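PDB 3NNG: uncharacterized protein, which is of unknown function but, as an F5/8 type C (discoidin-like) domain that holds a calcium ion, probably serves in binding, perhaps of carbohydrate. Local coordinates for residues V17-W22 with L41-E46; G76-K81 with E153-E158; S23-N28 with W63-L68. The protein carries 1 engineered substitution. All blocks are in the same frame, centred on the assembly; numbering follows the deposited sequence.

Contact 1 of 3, residues V17-W22 with L41-E46. With CA (calcium ion), chain C.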
ATOM      1  N   VAL A  17       8.031  -4.293   8.314  1.00 24.46           N
ATOM      2  CA  VAL A  17       9.347  -4.036   7.733  1.00 19.42           C
ATOM      3  C   VAL A  17       9.703  -2.549   7.870  1.00 25.01           C
ATOM      4  O   VAL A  17       8.903  -1.685   7.507  1.00 18.75           O
ATOM      5  CB  VAL A  17       9.366  -4.450   6.239  1.00 14.87           C
ATOM      6  CG1 VAL A  17      10.668  -4.038   5.552  1.00 17.76           C
ATOM      7  CG2 VAL A  17       9.106  -5.946   6.085  1.00 14.50           C
ATOM      8  N   ASP A  18      10.894  -2.256   8.391  1.00 21.58           N
ATOM      9  CA  ASP A  18      11.378  -0.873   8.509  1.00 20.18           C
ATOM     10  C   ASP A  18      11.374  -0.198   7.141  1.00 24.54           C
ATOM     11  O   ASP A  18      11.850  -0.776   6.163  1.00 21.61           O
ATOM     12  CB  ASP A  18      12.787  -0.838   9.121  1.00 30.44           C
ATOM     13  CG  ASP A  18      13.535   0.463   8.814  1.00 43.02           C
ATOM     14  OD1 ASP A  18      12.928   1.548   8.912  1.00 47.77           O
ATOM     15  OD2 ASP A  18      14.737   0.411   8.476  1.00 47.62           O
ATOM     16  N   ARG A  19      10.842   1.028   7.078  1.00 21.15           N
ATOM     17  CA  ARG A  19      10.530   1.678   5.800  1.00 14.26           C
ATOM     18  C   ARG A  19      11.454   2.855   5.452  1.00 24.63           C
ATOM     19  O   ARG A  19      11.393   3.403   4.346  1.00 23.95           O
ATOM     20  CB  ARG A  19       9.061   2.161   5.802  1.00 17.31           C
ATOM     21  CG  ARG A  19       8.025   1.042   5.973  1.00 17.34           C
ATOM     22  CD  ARG A  19       6.628   1.576   6.258  1.00 21.38           C
ATOM     23  NE  ARG A  19       6.566   2.304   7.519  1.00 18.90           N
ATOM     24  CZ  ARG A  19       5.468   2.874   8.016  1.00 21.64           C
ATOM     25  NH1 ARG A  19       4.301   2.807   7.363  1.00 18.95           N
ATOM     26  NH2 ARG A  19       5.539   3.522   9.175  1.00 15.14           N
ATOM     27  N   SER A  20      12.306   3.237   6.393  1.00 19.76           N
ATOM     28  CA  SER A  20      13.074   4.479   6.279  1.00 22.86           C
ATOM     29  C   SER A  20      14.007   4.555   5.068  1.00 21.27           C
ATOM     30  O   SER A  20      14.436   5.640   4.695  1.00 30.34           O
ATOM     31  CB  SER A  20      13.889   4.725   7.553  1.00 25.54           C
ATOM     32  OG  SER A  20      14.872   3.721   7.702  1.00 31.58           O
ATOM     33  N   ALA A  21      14.340   3.417   4.467  1.00 13.00           N
ATOM     34  CA  ALA A  21      15.211   3.436   3.295  1.00 17.57           C
ATOM     35  C   ALA A  21      14.460   3.036   2.032  1.00 19.43           C
ATOM     36  O   ALA A  21      15.048   2.892   0.963  1.00 22.19           O
ATOM     37  CB  ALA A  21      16.454   2.544   3.510  1.00 23.08           C
ATOM     38  N   TRP A  22      13.153   2.843   2.164  1.00 16.18           N
ATOM     39  CA  TRP A  22      12.300   2.645   0.998  1.00 17.78           C
ATOM     40  C   TRP A  22      12.328   3.836   0.040  1.00 18.85           C
ATOM     41  O   TRP A  22      12.512   4.996   0.440  1.00 18.28           O
ATOM     42  CB  TRP A  22      10.862   2.391   1.439  1.00 16.40           C
ATOM     43  CG  TRP A  22      10.665   1.041   2.020  1.00 20.12           C
ATOM     44  CD1 TRP A  22      11.639   0.112   2.327  1.00 16.17           C
ATOM     45  CD2 TRP A  22       9.415   0.449   2.375  1.00 19.64           C
ATOM     46  NE1 TRP A  22      11.055  -1.023   2.855  1.00 20.17           N
ATOM     47  CE2 TRP A  22       9.694  -0.837   2.896  1.00 19.35           C
ATOM     48  CE3 TRP A  22       8.083   0.881   2.302  1.00 19.47           C
ATOM     49  CZ2 TRP A  22       8.690  -1.690   3.327  1.00 20.14           C
ATOM     50  CZ3 TRP A  22       7.095   0.039   2.738  1.00 21.65           C
ATOM     51  CH2 TRP A  22       7.399  -1.236   3.246  1.00 24.41           C
ATOM     52  N   LEU A  41       4.155  10.126   2.306  1.00 12.65           N
ATOM     53  CA  LEU A  41       3.287  10.318   3.466  1.00 16.92           C
ATOM     54  C   LEU A  41       2.580   9.035   3.879  1.00 18.80           C
ATOM     55  O   LEU A  41       2.113   8.936   4.994  1.00 13.24           O
ATOM     56  CB  LEU A  41       2.271  11.441   3.235  1.00 19.09           C
ATOM     57  CG  LEU A  41       2.867  12.832   2.986  1.00 12.74           C
ATOM     58  CD1 LEU A  41       1.774  13.848   2.687  1.00 13.97           C
ATOM     59  CD2 LEU A  41       3.708  13.311   4.168  1.00 13.19           C
ATOM     60  N   ALA A  42       2.508   8.044   2.995  1.00 17.27           N
ATOM     61  CA  ALA A  42       1.933   6.753   3.385  1.00 16.83           C
ATOM     62  C   ALA A  42       2.850   5.896   4.272  1.00 18.85           C
ATOM     63  O   ALA A  42       2.408   4.883   4.830  1.00 18.84           O
ATOM     64  CB  ALA A  42       1.520   5.957   2.149  1.00 11.58           C
ATOM     65  N   ILE A  43       4.125   6.269   4.385  1.00 18.96           N
ATOM     66  CA  ILE A  43       5.069   5.457   5.160  1.00 20.28           C
ATOM     67  C   ILE A  43       5.825   6.252   6.231  1.00 25.27           C
ATOM     68  O   ILE A  43       6.953   5.907   6.576  1.00 22.90           O
ATOM     69  CB  ILE A  43       6.096   4.734   4.248  1.00 14.29           C
ATOM     70  CG1 ILE A  43       6.887   5.749   3.415  1.00 12.74           C
ATOM     71  CG2 ILE A  43       5.388   3.715   3.319  1.00 14.68           C
ATOM     72  CD1 ILE A  43       8.252   5.242   2.974  1.00 10.19           C
ATOM     73  N   ASP A  44       5.213   7.308   6.761  1.00 17.86           N
ATOM     74  CA  ASP A  44       5.921   8.163   7.721  1.00 11.95           C
ATOM     75  C   ASP A  44       5.536   7.912   9.181  1.00 14.96           C
ATOM     76  O   ASP A  44       6.042   8.576  10.082  1.00 20.44           O
ATOM     77  CB  ASP A  44       5.766   9.649   7.361  1.00 15.70           C
ATOM     78  CG  ASP A  44       4.330  10.132   7.465  1.00 21.48           C
ATOM     79  OD1 ASP A  44       3.482   9.363   7.962  1.00 19.28           O
ATOM     80  OD2 ASP A  44       4.056  11.286   7.060  1.00 17.35           O
ATOM     81  N   GLY A  45       4.651   6.945   9.406  1.00 15.77           N
ATOM     82  CA  GLY A  45       4.254   6.556  10.748  1.00 15.78           C
ATOM     83  C   GLY A  45       3.121   7.365  11.349  1.00 24.67           C
ATOM     84  O   GLY A  45       2.755   7.135  12.500  1.00 22.80           O
ATOM     85  N   GLU A  46       2.558   8.297  10.578  1.00 23.88           N
ATOM     86  CA  GLU A  46       1.569   9.236  11.101  1.00 20.12           C
ATOM     87  C   GLU A  46       0.181   9.052  10.465  1.00 24.11           C
ATOM     88  O   GLU A  46       0.046   9.106   9.251  1.00 13.26           O
ATOM     89  CB  GLU A  46       2.057  10.665  10.872  1.00 15.52           C
ATOM     90  CG  GLU A  46       1.010  11.745  11.150  1.00 21.25           C
ATOM     91  CD  GLU A  46       0.550  11.728  12.595  1.00 24.88           C
ATOM     92  OE1 GLU A  46      -0.676  11.672  12.837  1.00 18.36           O
ATOM     93  OE2 GLU A  46       1.420  11.756  13.486  1.00 27.51           O
TER
HETATM   94 CA    CA C 402       1.050   8.887   7.124  1.00 22.95          CA
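R19 lays its side chain along I43, a residue of the loop that binds calcium in this F5/8 type C domain, a beta-sandwich of the galactose-binding-like class. The two chains run alongside each other in opposing senses, with R19 CD 3.8 Å from I43 CB. Beyond CD the guanidinium group covers the backbone: one face lies over I43, whose O stands 3.6 Å above the plane and over its centre, and R19 NH1 comes to 3.5 Å from I43 CA. These are packing contacts; the charged end of R19 finds its polar partners on strand 148-159, in a salt bridge with E153 and a hydrogen bond to I154 O. A bend at chi3 (-63°) turns the arginine tip along the loop, where NH2 reaches 3.5 Å from G45 N. I43 CG2 packs between R19 CD and W22 CE3, 4.0 Å from the latter, and R19 CG rests over one face of the indole. The type I turn from R19 to W22, closed by W22 N to R19 O, brings arginine and tryptophan together round the isoleucine. Behind them the loop binds calcium through L41 O, D44 OD1 and E46 O, and A152, T49 and E153 complete the site. D44 OD1, 2.6 Å from the calcium ion, also accepts E46 N at 3.0 Å from above the carboxylate plane, an Asx turn.

Contact 2 of 3, residues G76-K81 with E153-E158. Engineered in segment 153-158: E158 (natural residue Val). With CA (calcium ion), chain C.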
ATOM      1  N   GLY A  76       2.457 -10.378   4.012  1.00 22.05           N
ATOM      2  CA  GLY A  76       1.211  -9.657   3.845  1.00 19.82           C
ATOM      3  C   GLY A  76       1.470  -8.171   3.904  1.00 21.64           C
ATOM      4  O   GLY A  76       2.622  -7.748   3.988  1.00 16.45           O
ATOM      5  N   PHE A  77       0.403  -7.374   3.865  1.00 18.11           N
ATOM      6  CA  PHE A  77       0.550  -5.947   4.046  1.00 11.58           C
ATOM      7  C   PHE A  77      -0.672  -5.415   4.783  1.00 20.51           C
ATOM      8  O   PHE A  77      -1.643  -6.145   5.026  1.00 16.32           O
ATOM      9  CB  PHE A  77       0.721  -5.252   2.689  1.00 10.36           C
ATOM     10  CG  PHE A  77      -0.516  -5.260   1.856  1.00 16.90           C
ATOM     11  CD1 PHE A  77      -0.862  -6.380   1.111  1.00 26.69           C
ATOM     12  CD2 PHE A  77      -1.347  -4.158   1.829  1.00 17.19           C
ATOM     13  CE1 PHE A  77      -2.018  -6.393   0.343  1.00 22.62           C
ATOM     14  CE2 PHE A  77      -2.507  -4.160   1.079  1.00 16.30           C
ATOM     15  CZ  PHE A  77      -2.841  -5.280   0.327  1.00 26.40           C
ATOM     16  N   SER A  78      -0.626  -4.139   5.139  1.00 19.15           N
ATOM     17  CA  SER A  78      -1.739  -3.510   5.819  1.00 20.36           C
ATOM     18  C   SER A  78      -1.864  -2.070   5.388  1.00 22.33           C
ATOM     19  O   SER A  78      -0.859  -1.403   5.104  1.00 23.24           O
ATOM     20  CB  SER A  78      -1.544  -3.567   7.333  1.00 15.54           C
ATOM     21  OG  SER A  78      -0.560  -2.630   7.734  1.00 16.49           O
ATOM     22  N   VAL A  79      -3.107  -1.592   5.362  1.00 18.65           N
ATOM     23  CA  VAL A  79      -3.405  -0.214   5.017  1.00 10.59           C
ATOM     24  C   VAL A  79      -4.384   0.348   6.049  1.00 18.28           C
ATOM     25  O   VAL A  79      -5.096  -0.411   6.716  1.00 16.39           O
ATOM     26  CB  VAL A  79      -3.968  -0.105   3.568  1.00  8.63           C
ATOM     27  CG1 VAL A  79      -2.919  -0.569   2.557  1.00  6.47           C
ATOM     28  CG2 VAL A  79      -5.244  -0.934   3.401  1.00  8.55           C
ATOM     29  N   THR A  80      -4.392   1.672   6.197  1.00 18.63           N
ATOM     30  CA  THR A  80      -5.343   2.364   7.068  1.00 17.53           C
ATOM     31  C   THR A  80      -6.318   3.180   6.223  1.00 14.14           C
ATOM     32  O   THR A  80      -6.243   3.168   4.991  1.00 16.18           O
ATOM     33  CB  THR A  80      -4.618   3.340   8.021  1.00 17.05           C
ATOM     34  OG1 THR A  80      -3.926   4.331   7.248  1.00 19.97           O
ATOM     35  CG2 THR A  80      -3.597   2.586   8.908  1.00 17.75           C
ATOM     36  N   LYS A  81      -7.243   3.881   6.875  1.00 10.53           N
ATOM     37  CA  LYS A  81      -7.982   4.931   6.187  1.00 15.67           C
ATOM     38  C   LYS A  81      -6.995   5.912   5.548  1.00 16.25           C
ATOM     39  O   LYS A  81      -5.827   5.973   5.936  1.00 19.67           O
ATOM     40  CB  LYS A  81      -8.845   5.705   7.188  1.00 14.85           C
ATOM     41  CG  LYS A  81      -8.017   6.382   8.291  1.00 11.41           C
ATOM     42  CD  LYS A  81      -8.890   7.366   9.071  1.00 22.05           C
ATOM     43  CE  LYS A  81      -8.096   8.040  10.179  1.00 26.92           C
ATOM     44  NZ  LYS A  81      -8.923   9.010  10.935  1.00 26.59           N
ATOM     45  N   GLU A 153      -1.342   5.143   6.035  1.00 15.66           N
ATOM     46  CA  GLU A 153      -0.235   4.300   6.438  1.00 13.06           C
ATOM     47  C   GLU A 153      -0.348   2.952   5.768  1.00 16.37           C
ATOM     48  O   GLU A 153      -1.372   2.290   5.883  1.00 13.43           O
ATOM     49  CB  GLU A 153      -0.251   4.121   7.958  1.00 18.20           C
ATOM     50  CG  GLU A 153       0.324   5.322   8.682  1.00 27.56           C
ATOM     51  CD  GLU A 153       1.794   5.516   8.337  1.00 28.84           C
ATOM     52  OE1 GLU A 153       2.573   4.559   8.515  1.00 32.36           O
ATOM     53  OE2 GLU A 153       2.168   6.608   7.884  1.00 23.42           O
ATOM     54  N   ILE A 154       0.707   2.560   5.062  1.00 17.42           N
ATOM     55  CA  ILE A 154       0.837   1.203   4.564  1.00 18.58           C
ATOM     56  C   ILE A 154       2.089   0.555   5.147  1.00 19.49           C
ATOM     57  O   ILE A 154       3.111   1.214   5.339  1.00 12.28           O
ATOM     58  CB  ILE A 154       0.930   1.156   3.042  1.00 21.77           C
ATOM     59  CG1 ILE A 154       0.881  -0.303   2.574  1.00 15.28           C
ATOM     60  CG2 ILE A 154       2.214   1.879   2.553  1.00 10.00           C
ATOM     61  CD1 ILE A 154       0.631  -0.443   1.080  1.00 21.86           C
ATOM     62  N   ASN A 155       1.992  -0.736   5.437  1.00 17.32           N
ATOM     63  CA  ASN A 155       3.116  -1.503   5.945  1.00 18.98           C
ATOM     64  C   ASN A 155       3.227  -2.816   5.208  1.00 19.22           C
ATOM     65  O   ASN A 155       2.233  -3.333   4.700  1.00 16.78           O
ATOM     66  CB  ASN A 155       2.938  -1.780   7.434  1.00  9.80           C
ATOM     67  CG  ASN A 155       3.286  -0.585   8.280  1.00 18.57           C
ATOM     68  OD1 ASN A 155       4.459  -0.328   8.552  1.00 17.35           O
ATOM     69  ND2 ASN A 155       2.273   0.167   8.690  1.00 13.64           N
ATOM     70  N   LEU A 156       4.442  -3.347   5.139  1.00 16.89           N
ATOM     71  CA  LEU A 156       4.644  -4.692   4.624  1.00 15.21           C
ATOM     72  C   LEU A 156       5.183  -5.525   5.770  1.00 15.16           C
ATOM     73  O   LEU A 156       5.895  -5.001   6.633  1.00 17.08           O
ATOM     74  CB  LEU A 156       5.632  -4.682   3.449  1.00 17.23           C
ATOM     75  CG  LEU A 156       5.104  -4.541   2.017  1.00 22.24           C
ATOM     76  CD1 LEU A 156       3.931  -3.577   1.922  1.00 21.53           C
ATOM     77  CD2 LEU A 156       6.247  -4.125   1.038  1.00 20.78           C
ATOM     78  N   TYR A 157       4.850  -6.816   5.783  1.00 19.49           N
ATOM     79  CA  TYR A 157       5.225  -7.693   6.903  1.00 14.15           C
ATOM     80  C   TYR A 157       6.038  -8.902   6.472  1.00 18.26           C
ATOM     81  O   TYR A 157       5.902  -9.406   5.342  1.00 15.14           O
ATOM     82  CB  TYR A 157       3.976  -8.156   7.663  1.00 15.09           C
ATOM     83  CG  TYR A 157       3.188  -7.001   8.238  1.00 18.20           C
ATOM     84  CD1 TYR A 157       2.169  -6.414   7.513  1.00 19.12           C
ATOM     85  CD2 TYR A 157       3.496  -6.470   9.491  1.00 19.28           C
ATOM     86  CE1 TYR A 157       1.448  -5.337   8.026  1.00 29.41           C
ATOM     87  CE2 TYR A 157       2.794  -5.389  10.007  1.00 14.25           C
ATOM     88  CZ  TYR A 157       1.766  -4.827   9.265  1.00 24.89           C
ATOM     89  OH  TYR A 157       1.045  -3.750   9.750  1.00 26.18           O
ATOM     90  N   GLU A 158       6.885  -9.360   7.389  1.00 15.18           N
ATOM     91  CA  GLU A 158       7.671 -10.570   7.200  1.00 20.04           C
ATOM     92  C   GLU A 158       7.581 -11.371   8.501  1.00 20.75           C
ATOM     93  O   GLU A 158       7.233 -10.819   9.553  1.00 21.86           O
ATOM     94  CB  GLU A 158       9.126 -10.214   6.899  1.00 24.54           C
ATOM     95  CG  GLU A 158       9.848  -9.605   8.089  1.00 21.94           C
ATOM     96  CD  GLU A 158      11.196  -9.020   7.716  1.00 25.69           C
ATOM     97  OE1 GLU A 158      11.849  -9.562   6.800  1.00 23.25           O
ATOM     98  OE2 GLU A 158      11.601  -8.014   8.338  1.00 20.90           O
TER
HETATM   99 CA    CA C 402       1.050   8.887   7.124  1.00 22.95          CA
HETATM  100  O   HOH W   1      -0.761   0.068   7.877  1.00 14.39           O
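With S78 OG set between its backbone N and carbonyl carbon (chi1 74°) and the Y157 ring swung beside its own backbone N (chi1 -60°), the two hydroxyls meet across an antiparallel strand pair of the F5/8 type C beta-sandwich. S78 OG and Y157 OH are 2.8 Å apart in a hydrogen bond whose direction is open, and the serine lies at the edge of the tyrosine ring, near its plane. The strand axes approach to 4.7 Å at 160°. S78 and N155 form a hydrogen-bonded pair: S78 N to N155 O spans 3.0 Å, and N155 N to S78 O returns it. F77 with L156 and V79 with I154 are non-hydrogen-bonded pairs, and on the face these four residues share V79 CG1 touches I154 CG1 at 3.8 Å and F77 CB meets L156 CD1 at 3.7 Å. At the end nearer the metal the pairing loosens, T80 N to E153 O and E153 N to T80 OG1 both being weak hydrogen bonds, bent at the hydrogen. E153 then turns away to the calcium ion with OE2, R19 being the partner of OE1. A water bonded to S78 OG at 2.7 Å donates to E153 O and accepts from N155 ND2 at 3.1 Å.

Contact 3 of 3, residues S23-N28 with W63-L68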
ATOM      1  N   SER A  23      12.136   3.539  -1.237  1.00 19.68           N
ATOM      2  CA  SER A  23      12.031   4.565  -2.271  1.00 17.95           C
ATOM      3  C   SER A  23      10.639   4.417  -2.890  1.00 14.34           C
ATOM      4  O   SER A  23      10.356   3.437  -3.576  1.00 19.81           O
ATOM      5  CB  SER A  23      13.140   4.366  -3.314  1.00 15.23           C
ATOM      6  OG  SER A  23      13.092   5.352  -4.331  1.00 22.67           O
ATOM      7  N   VAL A  24       9.765   5.379  -2.626  1.00 13.96           N
ATOM      8  CA  VAL A  24       8.351   5.210  -2.943  1.00 20.30           C
ATOM      9  C   VAL A  24       7.890   6.144  -4.056  1.00 19.41           C
ATOM     10  O   VAL A  24       8.440   7.229  -4.231  1.00 16.76           O
ATOM     11  CB  VAL A  24       7.463   5.432  -1.689  1.00 16.35           C
ATOM     12  CG1 VAL A  24       7.956   4.571  -0.527  1.00 16.52           C
ATOM     13  CG2 VAL A  24       7.450   6.899  -1.291  1.00 16.41           C
ATOM     14  N   SER A  25       6.872   5.721  -4.796  1.00 13.59           N
ATOM     15  CA  SER A  25       6.273   6.560  -5.841  1.00 16.34           C
ATOM     16  C   SER A  25       4.813   6.175  -6.023  1.00 13.39           C
ATOM     17  O   SER A  25       4.365   5.185  -5.459  1.00 13.66           O
ATOM     18  CB  SER A  25       7.015   6.369  -7.167  1.00 18.10           C
ATOM     19  OG  SER A  25       7.019   5.003  -7.545  1.00 14.95           O
ATOM     20  N   CYS A  26       4.073   6.961  -6.800  1.00 16.98           N
ATOM     21  CA  CYS A  26       2.656   6.703  -7.046  1.00 17.26           C
ATOM     22  C   CYS A  26       2.244   7.203  -8.416  1.00 23.55           C
ATOM     23  O   CYS A  26       2.996   7.897  -9.091  1.00 18.11           O
ATOM     24  CB  CYS A  26       1.786   7.411  -6.026  1.00  9.38           C
ATOM     25  SG  CYS A  26       1.993   9.213  -6.071  1.00 22.17           S
ATOM     26  N   SER A  27       1.024   6.861  -8.802  1.00 24.01           N
ATOM     27  CA  SER A  27       0.486   7.220 -10.100  1.00 20.10           C
ATOM     28  C   SER A  27       0.357   8.733 -10.263  1.00 19.86           C
ATOM     29  O   SER A  27       0.756   9.294 -11.279  1.00 22.81           O
ATOM     30  CB  SER A  27      -0.876   6.567 -10.256  1.00 15.41           C
ATOM     31  OG  SER A  27      -1.689   6.895  -9.147  1.00 13.47           O
ATOM     32  N   ASN A  28      -0.184   9.384  -9.242  1.00 16.94           N
ATOM     33  CA  ASN A  28      -0.477  10.815  -9.269  1.00 21.44           C
ATOM     34  C   ASN A  28      -0.513  11.298  -7.834  1.00 19.70           C
ATOM     35  O   ASN A  28      -0.755  10.507  -6.918  1.00 21.51           O
ATOM     36  CB  ASN A  28      -1.853  11.090  -9.912  1.00 20.50           C
ATOM     37  CG  ASN A  28      -1.859  10.880 -11.412  1.00 24.14           C
ATOM     38  OD1 ASN A  28      -2.526   9.971 -11.926  1.00 24.37           O
ATOM     39  ND2 ASN A  28      -1.103  11.713 -12.129  1.00 27.56           N
ATOM     40  N   TRP A  63      -2.213   3.899  -8.296  1.00 12.16           N
ATOM     41  CA  TRP A  63      -1.294   2.942  -7.676  1.00 19.72           C
ATOM     42  C   TRP A  63      -0.228   3.594  -6.789  1.00 15.55           C
ATOM     43  O   TRP A  63       0.067   4.790  -6.911  1.00 16.83           O
ATOM     44  CB  TRP A  63      -0.654   2.045  -8.743  1.00 13.01           C
ATOM     45  CG  TRP A  63       0.063   2.810  -9.832  1.00 14.62           C
ATOM     46  CD1 TRP A  63      -0.442   3.174 -11.050  1.00 15.48           C
ATOM     47  CD2 TRP A  63       1.407   3.315  -9.788  1.00 10.58           C
ATOM     48  NE1 TRP A  63       0.502   3.878 -11.765  1.00 16.60           N
ATOM     49  CE2 TRP A  63       1.646   3.972 -11.014  1.00 15.12           C
ATOM     50  CE3 TRP A  63       2.429   3.284  -8.825  1.00 13.06           C
ATOM     51  CZ2 TRP A  63       2.866   4.592 -11.303  1.00 24.20           C
ATOM     52  CZ3 TRP A  63       3.640   3.900  -9.116  1.00 15.09           C
ATOM     53  CH2 TRP A  63       3.848   4.541 -10.345  1.00 17.52           C
ATOM     54  N   TRP A  64       0.319   2.795  -5.881  1.00 13.36           N
ATOM     55  CA  TRP A  64       1.382   3.225  -4.986  1.00 14.46           C
ATOM     56  C   TRP A  64       2.456   2.133  -5.008  1.00 18.65           C
ATOM     57  O   TRP A  64       2.147   0.942  -5.050  1.00 16.94           O
ATOM     58  CB  TRP A  64       0.825   3.473  -3.572  1.00 11.11           C
ATOM     59  CG  TRP A  64       1.841   3.955  -2.541  1.00 12.18           C
ATOM     60  CD1 TRP A  64       2.033   5.249  -2.085  1.00  9.54           C
ATOM     61  CD2 TRP A  64       2.764   3.136  -1.809  1.00 17.10           C
ATOM     62  NE1 TRP A  64       3.024   5.268  -1.120  1.00 14.12           N
ATOM     63  CE2 TRP A  64       3.498   3.994  -0.947  1.00  8.72           C
ATOM     64  CE3 TRP A  64       3.043   1.760  -1.803  1.00 17.97           C
ATOM     65  CZ2 TRP A  64       4.491   3.515  -0.100  1.00  9.37           C
ATOM     66  CZ3 TRP A  64       4.039   1.283  -0.954  1.00  8.44           C
ATOM     67  CH2 TRP A  64       4.750   2.160  -0.112  1.00  8.42           C
ATOM     68  N   ASN A  65       3.718   2.539  -5.006  1.00 10.71           N
ATOM     69  CA  ASN A  65       4.819   1.620  -5.286  1.00 12.80           C
ATOM     70  C   ASN A  65       5.967   1.885  -4.334  1.00 15.61           C
ATOM     71  O   ASN A  65       6.222   3.042  -3.983  1.00 14.05           O
ATOM     72  CB  ASN A  65       5.304   1.815  -6.725  1.00 10.67           C
ATOM     73  CG  ASN A  65       6.343   0.786  -7.146  1.00 12.35           C
ATOM     74  OD1 ASN A  65       7.546   0.950  -6.902  1.00 17.74           O
ATOM     75  ND2 ASN A  65       5.884  -0.277  -7.786  1.00 10.41           N
ATOM     76  N   THR A  66       6.648   0.822  -3.906  1.00 13.76           N
ATOM     77  CA  THR A  66       7.868   0.975  -3.123  1.00 16.20           C
ATOM     78  C   THR A  66       8.993   0.066  -3.627  1.00 18.91           C
ATOM     79  O   THR A  66       8.785  -1.126  -3.899  1.00 15.57           O
ATOM     80  CB  THR A  66       7.632   0.738  -1.603  1.00 17.73           C
ATOM     81  OG1 THR A  66       8.861   0.934  -0.888  1.00 15.80           O
ATOM     82  CG2 THR A  66       7.117  -0.682  -1.337  1.00 15.77           C
ATOM     83  N   VAL A  67      10.175   0.652  -3.786  1.00 13.49           N
ATOM     84  CA  VAL A  67      11.395  -0.124  -3.956  1.00  7.13           C
ATOM     85  C   VAL A  67      11.963  -0.351  -2.562  1.00 10.60           C
ATOM     86  O   VAL A  67      12.321   0.603  -1.873  1.00 15.10           O
ATOM     87  CB  VAL A  67      12.442   0.643  -4.798  1.00 18.20           C
ATOM     88  CG1 VAL A  67      13.597  -0.278  -5.181  1.00 27.15           C
ATOM     89  CG2 VAL A  67      11.800   1.239  -6.043  1.00 17.51           C
ATOM     90  N   LEU A  68      12.009  -1.607  -2.129  1.00 13.71           N
ATOM     91  CA  LEU A  68      12.562  -1.935  -0.821  1.00 17.72           C
ATOM     92  C   LEU A  68      14.075  -1.893  -0.913  1.00 20.02           C
ATOM     93  O   LEU A  68      14.633  -2.299  -1.925  1.00 19.80           O
ATOM     94  CB  LEU A  68      12.090  -3.327  -0.369  1.00 15.81           C
ATOM     95  CG  LEU A  68      10.584  -3.476  -0.056  1.00 19.64           C
ATOM     96  CD1 LEU A  68       9.713  -3.367  -1.300  1.00  9.63           C
ATOM     97  CD2 LEU A  68      10.282  -4.792   0.677  1.00 21.52           C
TER
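An antiparallel strand pair, part of the beta-sandwich of the F5/8 type C domain, joins S23-C26 to W63-L68, their short axes 4.6 Å apart at 162°. S23 with V67 and S25 with N65 are hydrogen-bonded pairs, each closed by two backbone bonds; V67 N to S23 O, at 2.8 Å, is nearly straight. Where the first strand ends, S27 continues the pairing: its N donates to W63 O, and its OG accepts W63 N at 3.2 Å. The hydroxyl can do so because chi1 of 53° sets it between the backbone N and the carbonyl carbon. The same residue packs on the W63 indole, CB standing 3.5 Å from the centroid of the five-membered ring and 17° off its normal, a CH-pi contact. S27 N and C26 C also lie over this face, so the ring covers the C26-S27 peptide, while S25 OG sits at its edge. On the surface that carries V24, C26, W64 and T66, V24 leans across the W64 indole at a slant, with CG1 3.6 Å from CZ2. T66 OG1, 3.8 Å from V24 CG1, is buried without a polar partner in the model. Outward from the pair, R139 makes a cation-pi contact with W63, and W64 meets W51 and F151. Strand 63-68 takes strand 124-144 as its other neighbour, through backbone bonds of W64, T66 and L68.

R19 and I43 connect all three contacts. R19 NH1 of contact 1 forms a salt bridge of 2.7 Å with E153 OE1 of contact 2; that glutamate uses its other oxygen for the calcium ion, so contacts 1 and 2, with centres 10 Å apart, supply ligands to one metal site. I43 faces contact 3, its CG2 3.5 Å from W64 CZ2 and its CD1 3.6 Å from V24 CG1. Contacts 2 and 3 are 14 Å apart between centres and meet through I154 CG2 and W64 CH2 at 3.7 Å. Contact 3 stays outside the metal's first shell, the nearest atom of the W64 side chain being about 9 Å from the calcium ion.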